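Side-chain contacts in Thiol:disulfide interchange protein, thioredoxin family protein (Chlorobaculum tepidum, PDB 3OR5), which probably works as a thioredoxin-fold oxidoreductase that exchanges thiols and disulfides, with a likely role in cytochrome c maturation: residues A[83-86]-A[87-90]; A[97-100]-A[101-104]; A[122-125]-A[126-130]. All blocks are in the same frame, centred on the assembly; numbering follows the deposited sequence.

Contact 1. Residues A[83-86]-A[87-90]; sequences KNYM and KTQG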
loop_
_atom_site.group_PDB
_atom_site.type_symbol
_atom_site.label_atom_id
_atom_site.label_comp_id
_atom_site.label_asym_id
_atom_site.label_seq_id
_atom_site.Cartn_x
_atom_site.Cartn_y
_atom_site.Cartn_z
ATOM N N LYS A 83 7.522 -10.908 9.077
ATOM C CA LYS A 83 8.868 -10.362 9.357
ATOM C C LYS A 83 9.944 -11.109 8.540
ATOM O O LYS A 83 10.852 -10.507 7.935
ATOM C CB LYS A 83 9.191 -10.542 10.857
ATOM C CG LYS A 83 10.591 -10.055 11.311
ATOM C CD LYS A 83 10.482 -8.643 11.844
ATOM C CE LYS A 83 11.857 -8.134 12.468
ATOM N NZ LYS A 83 12.890 -8.198 11.367
ATOM N N ASN A 84 9.843 -12.437 8.431
ATOM C CA ASN A 84 10.814 -13.153 7.592
ATOM C C ASN A 84 10.706 -12.874 6.101
ATOM O O ASN A 84 11.683 -12.780 5.444
ATOM C CB ASN A 84 10.740 -14.663 7.838
ATOM C CG ASN A 84 12.069 -15.304 7.579
ATOM O OD1 ASN A 84 13.108 -14.843 8.131
ATOM N ND2 ASN A 84 12.102 -16.274 6.707
ATOM N N TYR A 85 9.495 -12.683 5.565
ATOM C CA TYR A 85 9.334 -12.324 4.187
ATOM C C TYR A 85 9.983 -10.934 3.893
ATOM O O TYR A 85 10.634 -10.741 2.879
ATOM C CB TYR A 85 7.830 -12.317 3.862
ATOM C CG TYR A 85 7.591 -12.172 2.387
ATOM C CD1 TYR A 85 7.973 -13.142 1.496
ATOM C CD2 TYR A 85 6.924 -11.013 1.910
ATOM C CE1 TYR A 85 7.746 -12.979 0.127
ATOM C CE2 TYR A 85 6.685 -10.871 0.539
ATOM C CZ TYR A 85 7.083 -11.837 -0.316
ATOM O OH TYR A 85 6.832 -11.641 -1.659
HETATM N N MSE A 86 9.790 -10.035 4.834
HETATM C CA MSE A 86 10.419 -8.697 4.709
HETATM C C MSE A 86 11.908 -8.844 4.615
HETATM O O MSE A 86 12.518 -8.089 3.831
HETATM C CB MSE A 86 9.995 -7.790 5.879
HETATM C CG MSE A 86 8.564 -7.366 5.759
HETATM SE SE MSE A 86 8.124 -6.437 7.437
HETATM C CE MSE A 86 9.114 -4.865 7.177
ATOM N N LYS A 87 12.502 -9.730 5.406
ATOM C CA LYS A 87 13.954 -9.921 5.369
ATOM C C LYS A 87 14.366 -10.553 4.042
ATOM O O LYS A 87 15.271 -10.079 3.337
ATOM C CB LYS A 87 14.370 -10.749 6.611
ATOM C CG LYS A 87 15.802 -11.074 6.643
ATOM C CD LYS A 87 16.045 -11.790 7.972
ATOM C CE LYS A 87 16.862 -13.074 7.760
ATOM N NZ LYS A 87 16.060 -14.094 6.939
ATOM N N THR A 88 13.701 -11.639 3.656
ATOM C CA THR A 88 14.074 -12.362 2.410
ATOM C C THR A 88 13.901 -11.579 1.121
ATOM O O THR A 88 14.746 -11.622 0.220
ATOM C CB THR A 88 13.389 -13.758 2.297
ATOM O OG1 THR A 88 11.982 -13.624 2.041
ATOM C CG2 THR A 88 13.583 -14.470 3.511
ATOM N N GLN A 89 12.878 -10.730 1.061
ATOM C CA GLN A 89 12.585 -9.946 -0.125
ATOM C C GLN A 89 13.125 -8.532 -0.057
ATOM O O GLN A 89 13.036 -7.787 -1.042
ATOM C CB GLN A 89 11.096 -9.912 -0.460
ATOM C CG GLN A 89 10.461 -11.278 -0.405
ATOM C CD GLN A 89 10.978 -12.239 -1.437
ATOM O OE1 GLN A 89 10.956 -11.957 -2.623
ATOM N NE2 GLN A 89 11.422 -13.412 -0.984
ATOM N N GLY A 90 13.694 -8.202 1.078
ATOM C CA GLY A 90 14.215 -6.847 1.289
ATOM C C GLY A 90 13.184 -5.738 1.158
ATOM O O GLY A 90 13.364 -4.767 0.384
HETATM O O HOH W 1 8.065 -13.178 -3.313
#
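Gln89 CG lies over one face of the Tyr85 ring, 3.5 Å from the ring centroid and 23° off the normal, a CH-pi contact offset toward the rim with CE1 as its nearest ring atom. The Gln89 amide runs nearly parallel to the ring plane, 12° from it. At the ring edge, in plane, a water sits 2.6 Å from Tyr85 OH and gives a weak hydrogen bond back to Gln89 OE1, so phenol and amide are also joined through solvent. The other end of that amide is held as well: Gln89 NE2 donates to Thr88 OG1 at 3.1 Å, with the oxygen close to the amide plane. Thr88 OG1 in turn makes a weak bond to Tyr85 O, the same carbonyl that accepts Gln89 N at 2.9 Å. What brings ring and glutamine together is that Tyr85 CG stands anti to its own nitrogen (chi1 -171°), which sends the ring along the helix toward the next turn. Replacing Tyr85 with an alanine would probably leave Gln89 CG without its aromatic face and the bridging water without its phenol partner, the amide then less firmly fixed, with the Thr88 bond still in place. On the exposed side, Lys87 NZ reaches back one turn to hydrogen-bond Asn84 OD1 at 3.3 Å, from outside the carbonyl plane. All this belongs to the last turns of helix 79-89, which closes in a Schellman motif with Gly90, at positive phi, as its C-prime residue. Tyr85 also packs on Arg50, Ile53 and Pro54 of helix 47-63, near the probable CxxC site. Chemically, the glutamine has two jobs: its aliphatic carbon meets the aromatic face, while its amide is engaged at both ends, NE2 by a threonine oxygen and OE1 more weakly by water.

Contact 2. Residues A[97-100]-A[101-104]; sequences MATP and ELIR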
loop_
_atom_site.group_PDB
_atom_site.type_symbol
_atom_site.label_atom_id
_atom_site.label_comp_id
_atom_site.label_asym_id
_atom_site.label_seq_id
_atom_site.Cartn_x
_atom_site.Cartn_y
_atom_site.Cartn_z
HETATM N N MSE A 97 1.034 -5.208 10.493
HETATM C CA MSE A 97 -0.039 -6.262 10.571
HETATM C C MSE A 97 -1.406 -5.624 10.545
HETATM O O MSE A 97 -1.646 -4.597 11.215
HETATM C CB MSE A 97 0.055 -7.045 11.885
HETATM C CG MSE A 97 1.469 -7.660 12.099
HETATM SE SE MSE A 97 1.855 -9.103 10.745
HETATM C CE MSE A 97 0.428 -10.369 11.222
ATOM N N ALA A 98 -2.353 -6.235 9.803
ATOM C CA ALA A 98 -3.672 -5.623 9.783
ATOM C C ALA A 98 -4.303 -5.643 11.171
ATOM O O ALA A 98 -4.064 -6.577 12.014
ATOM C CB ALA A 98 -4.582 -6.446 8.858
ATOM N N THR A 99 -5.092 -4.612 11.399
ATOM C CA THR A 99 -5.961 -4.540 12.564
ATOM C C THR A 99 -7.379 -4.250 12.021
ATOM O O THR A 99 -7.550 -3.837 10.870
ATOM C CB THR A 99 -5.617 -3.376 13.444
ATOM O OG1 THR A 99 -5.805 -2.127 12.771
ATOM C CG2 THR A 99 -4.148 -3.395 13.996
ATOM N N PRO A 100 -8.415 -4.530 12.817
ATOM C CA PRO A 100 -9.736 -4.208 12.255
ATOM C C PRO A 100 -9.891 -2.770 11.887
ATOM O O PRO A 100 -10.577 -2.480 10.868
ATOM C CB PRO A 100 -10.723 -4.577 13.399
ATOM C CG PRO A 100 -9.987 -5.601 14.188
ATOM C CD PRO A 100 -8.474 -5.237 14.112
ATOM N N GLU A 101 -9.239 -1.873 12.631
ATOM C CA GLU A 101 -9.291 -0.468 12.337
ATOM C C GLU A 101 -8.634 -0.103 10.978
ATOM O O GLU A 101 -9.117 0.748 10.236
ATOM C CB GLU A 101 -8.553 0.292 13.439
ATOM C CG GLU A 101 -8.428 1.762 13.241
ATOM C CD GLU A 101 -7.735 2.398 14.469
ATOM O OE1 GLU A 101 -6.570 1.997 14.791
ATOM O OE2 GLU A 101 -8.345 3.279 15.124
ATOM N N LEU A 102 -7.521 -0.772 10.677
ATOM C CA LEU A 102 -6.808 -0.467 9.427
ATOM C C LEU A 102 -7.673 -0.960 8.297
ATOM O O LEU A 102 -7.739 -0.280 7.266
ATOM C CB LEU A 102 -5.438 -1.150 9.396
ATOM C CG LEU A 102 -4.338 -0.555 10.302
ATOM C CD1 LEU A 102 -3.023 -1.389 10.286
ATOM C CD2 LEU A 102 -4.013 0.938 9.885
ATOM N N ILE A 103 -8.329 -2.105 8.454
ATOM C CA ILE A 103 -9.172 -2.650 7.378
ATOM C C ILE A 103 -10.377 -1.739 7.188
ATOM O O ILE A 103 -10.655 -1.339 6.088
ATOM C CB ILE A 103 -9.581 -4.120 7.588
ATOM C CG1 ILE A 103 -8.316 -4.965 7.431
ATOM C CG2 ILE A 103 -10.726 -4.493 6.598
ATOM C CD1 ILE A 103 -8.522 -6.403 7.914
ATOM N N ARG A 104 -10.961 -1.293 8.293
ATOM C CA ARG A 104 -12.185 -0.449 8.162
ATOM C C ARG A 104 -11.812 0.922 7.580
ATOM O O ARG A 104 -12.673 1.551 6.942
ATOM C CB ARG A 104 -12.839 -0.254 9.534
ATOM C CG ARG A 104 -13.553 -1.446 10.101
ATOM C CD ARG A 104 -14.458 -0.939 11.270
ATOM N NE ARG A 104 -13.660 -0.683 12.466
ATOM C CZ ARG A 104 -13.385 -1.633 13.357
ATOM N NH1 ARG A 104 -13.834 -2.869 13.151
ATOM N NH2 ARG A 104 -12.627 -1.353 14.416
HETATM O O HOH W 2 -5.007 -0.054 14.203
#
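Thr99 is the N-cap of helix 100-107, and this contact is the first turn of that helix together with the chain that enters it from strand 95-97 of the thioredoxin-like sheet. The cap itself is the bond from Leu102 N to Thr99 OG1, 3.0 Å long with an N-H...O angle of 151°. The hydroxyl can face into the turn because it stands between the backbone nitrogen and the carbonyl carbon (chi1 63°), leaving CG2 beside the nitrogen. A water lies 2.6 Å from Thr99 OG1 and donates to Glu101 OE1, linking the cap to the extended glutamate arm. Thr99 O accepts Ile103 N at 3.1 Å and takes a weak second bond from Leu102 N. Pro100 occupies the first helical position, where its lack of an N-H costs no helix hydrogen bond, and its own carbonyl receives Arg104 N.

Apolar groups pack round these polar ones. Leu102 crosses the threonine at a slant, with CG against OG1, and extends CD1 to within 3.6 Å of Met97 O; beyond the turn it touches Phe17. Ala98 CB meets the tip of Ile103 at CD1, while Ala98 is tied by a backbone bond to Ala74, keeping the entering chain beside the end of strand 68-74. Selenomethionine Met97 turns away from the helix and packs on Leu79 and Val82 of helix 79-89.

On the exposed side Arg104 bends at chi3 (-77°) and folds back along the turn. Its guanidinium lays one face over Pro100 O, which sits above the centre of the group, and NH1 comes 3.6 Å from Pro100 CB.

Contact 3. Residues A[122-125]-A[126-130]; sequences VIDA and SGNVS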
loop_
_atom_site.group_PDB
_atom_site.type_symbol
_atom_site.label_atom_id
_atom_site.label_comp_id
_atom_site.label_asym_id
_atom_site.label_seq_id
_atom_site.Cartn_x
_atom_site.Cartn_y
_atom_site.Cartn_z
ATOM N N VAL A 122 -4.772 3.605 -4.458
ATOM C CA VAL A 122 -3.797 4.644 -4.965
ATOM C C VAL A 122 -4.199 5.986 -4.436
ATOM O O VAL A 122 -5.330 6.453 -4.698
ATOM C CB VAL A 122 -3.791 4.661 -6.477
ATOM C CG1 VAL A 122 -2.733 5.718 -6.956
ATOM C CG2 VAL A 122 -3.483 3.258 -7.137
ATOM N N ILE A 123 -3.315 6.628 -3.667
ATOM C CA ILE A 123 -3.577 7.970 -3.090
ATOM C C ILE A 123 -2.661 8.956 -3.784
ATOM O O ILE A 123 -1.433 8.764 -3.835
ATOM C CB ILE A 123 -3.337 8.006 -1.576
ATOM C CG1 ILE A 123 -4.424 7.286 -0.801
ATOM C CG2 ILE A 123 -3.429 9.481 -1.066
ATOM C CD1 ILE A 123 -4.270 5.761 -0.839
ATOM N N ASP A 124 -3.245 9.966 -4.396
ATOM C CA ASP A 124 -2.375 10.812 -5.196
ATOM C C ASP A 124 -1.797 11.899 -4.274
ATOM O O ASP A 124 -2.095 11.967 -3.087
ATOM C CB ASP A 124 -3.114 11.401 -6.361
ATOM C CG ASP A 124 -4.271 12.256 -5.936
ATOM O OD1 ASP A 124 -4.318 12.863 -4.823
ATOM O OD2 ASP A 124 -5.154 12.330 -6.831
ATOM N N ALA A 125 -0.892 12.698 -4.861
ATOM C CA ALA A 125 -0.136 13.671 -4.099
ATOM C C ALA A 125 -1.014 14.832 -3.600
ATOM O O ALA A 125 -0.565 15.553 -2.684
ATOM C CB ALA A 125 1.034 14.223 -4.933
ATOM N N SER A 126 -2.230 14.954 -4.152
ATOM C CA SER A 126 -3.373 15.760 -3.607
ATOM C C SER A 126 -4.034 15.254 -2.325
ATOM O O SER A 126 -4.822 15.989 -1.697
ATOM C CB SER A 126 -4.498 15.862 -4.647
ATOM O OG SER A 126 -3.991 16.526 -5.802
ATOM N N GLY A 127 -3.790 13.979 -1.986
ATOM C CA GLY A 127 -4.293 13.387 -0.787
ATOM C C GLY A 127 -5.623 12.693 -1.092
ATOM O O GLY A 127 -6.290 12.287 -0.178
ATOM N N ASN A 128 -5.957 12.474 -2.338
ATOM C CA ASN A 128 -7.268 11.828 -2.636
ATOM C C ASN A 128 -7.051 10.365 -3.018
ATOM O O ASN A 128 -6.068 10.037 -3.750
ATOM C CB ASN A 128 -7.902 12.545 -3.779
ATOM C CG ASN A 128 -8.418 13.863 -3.341
ATOM O OD1 ASN A 128 -8.686 14.061 -2.136
ATOM N ND2 ASN A 128 -8.448 14.815 -4.263
ATOM N N VAL A 129 -8.016 9.506 -2.662
ATOM C CA VAL A 129 -7.937 8.163 -3.194
ATOM C C VAL A 129 -8.470 8.166 -4.621
ATOM O O VAL A 129 -9.652 8.490 -4.846
ATOM C CB VAL A 129 -8.798 7.189 -2.386
ATOM C CG1 VAL A 129 -8.624 5.777 -2.894
ATOM C CG2 VAL A 129 -8.412 7.254 -0.918
ATOM N N SER A 130 -7.615 7.862 -5.588
ATOM C CA SER A 130 -7.926 8.019 -7.012
ATOM C C SER A 130 -8.380 6.728 -7.628
ATOM O O SER A 130 -9.119 6.708 -8.617
ATOM C CB SER A 130 -6.567 8.374 -7.717
ATOM O OG SER A 130 -6.391 9.763 -7.543
HETATM O O HOH W 3 -7.109 13.810 -7.222
#
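Asp124 reaches across to the returning chain at Asn128 and Ser130. Its CB lies 3.8 Å from Ser130 OG, and CG, placed between the backbone nitrogen and the carbonyl carbon (chi1 60°), hangs beside Asn128 O. From CG the carboxylate divides its work. OD1 takes the N-H of Asn128 at 3.0 Å, a nearly straight bond that arrives from above the carboxylate plane, and it also lies close to Ser126 CB. OD2 accepts a 2.5 Å bond from a water that is weakly held by Asn128 ND2, and Ser130 OG stands 2.9 Å from this same oxygen.

The backbone beneath is a type I turn from Asp124 to Gly127, the tip of the beta hairpin joining strands 119-123 and 129-133. Gly127 N closes it on Asp124 O; at its positive phi, a side chain here would collide with the carbonyl oxygen of Ser126. Asp124 N bonds to Asn128 O, and further along Ser130 N meets Val122 O at 2.8 Å. Between these bonds Ile123 and Val129 form a non-hydrogen-bonded pair, their side chains on one face of the sheet, with Ile123 CG1 4.0 Å from Val129 CG2.

Overall arrangement
The three contacts follow one another along the chain within a single thioredoxin-like domain. Contact 1 lies in helix 79-89, the crossover between parallel strands 68-74 and 95-97. Contact 2 begins where strand 95-97, an outer strand of the five-stranded mixed sheet, gives way to helix 100-107. Contact 3 turns the hairpin 119-123/129-133 at the opposite edge of that sheet. Centres of contacts 1 and 2 are about 21 Å apart, those of 2 and 3 about 20 Å, and those of 1 and 3 about 28 Å, on opposite sides of the chain's centre. None touches another; each is local to its own helix or turn. In contact 1, Tyr85 lies near, without touching, the CxxC motif that is probably the redox site.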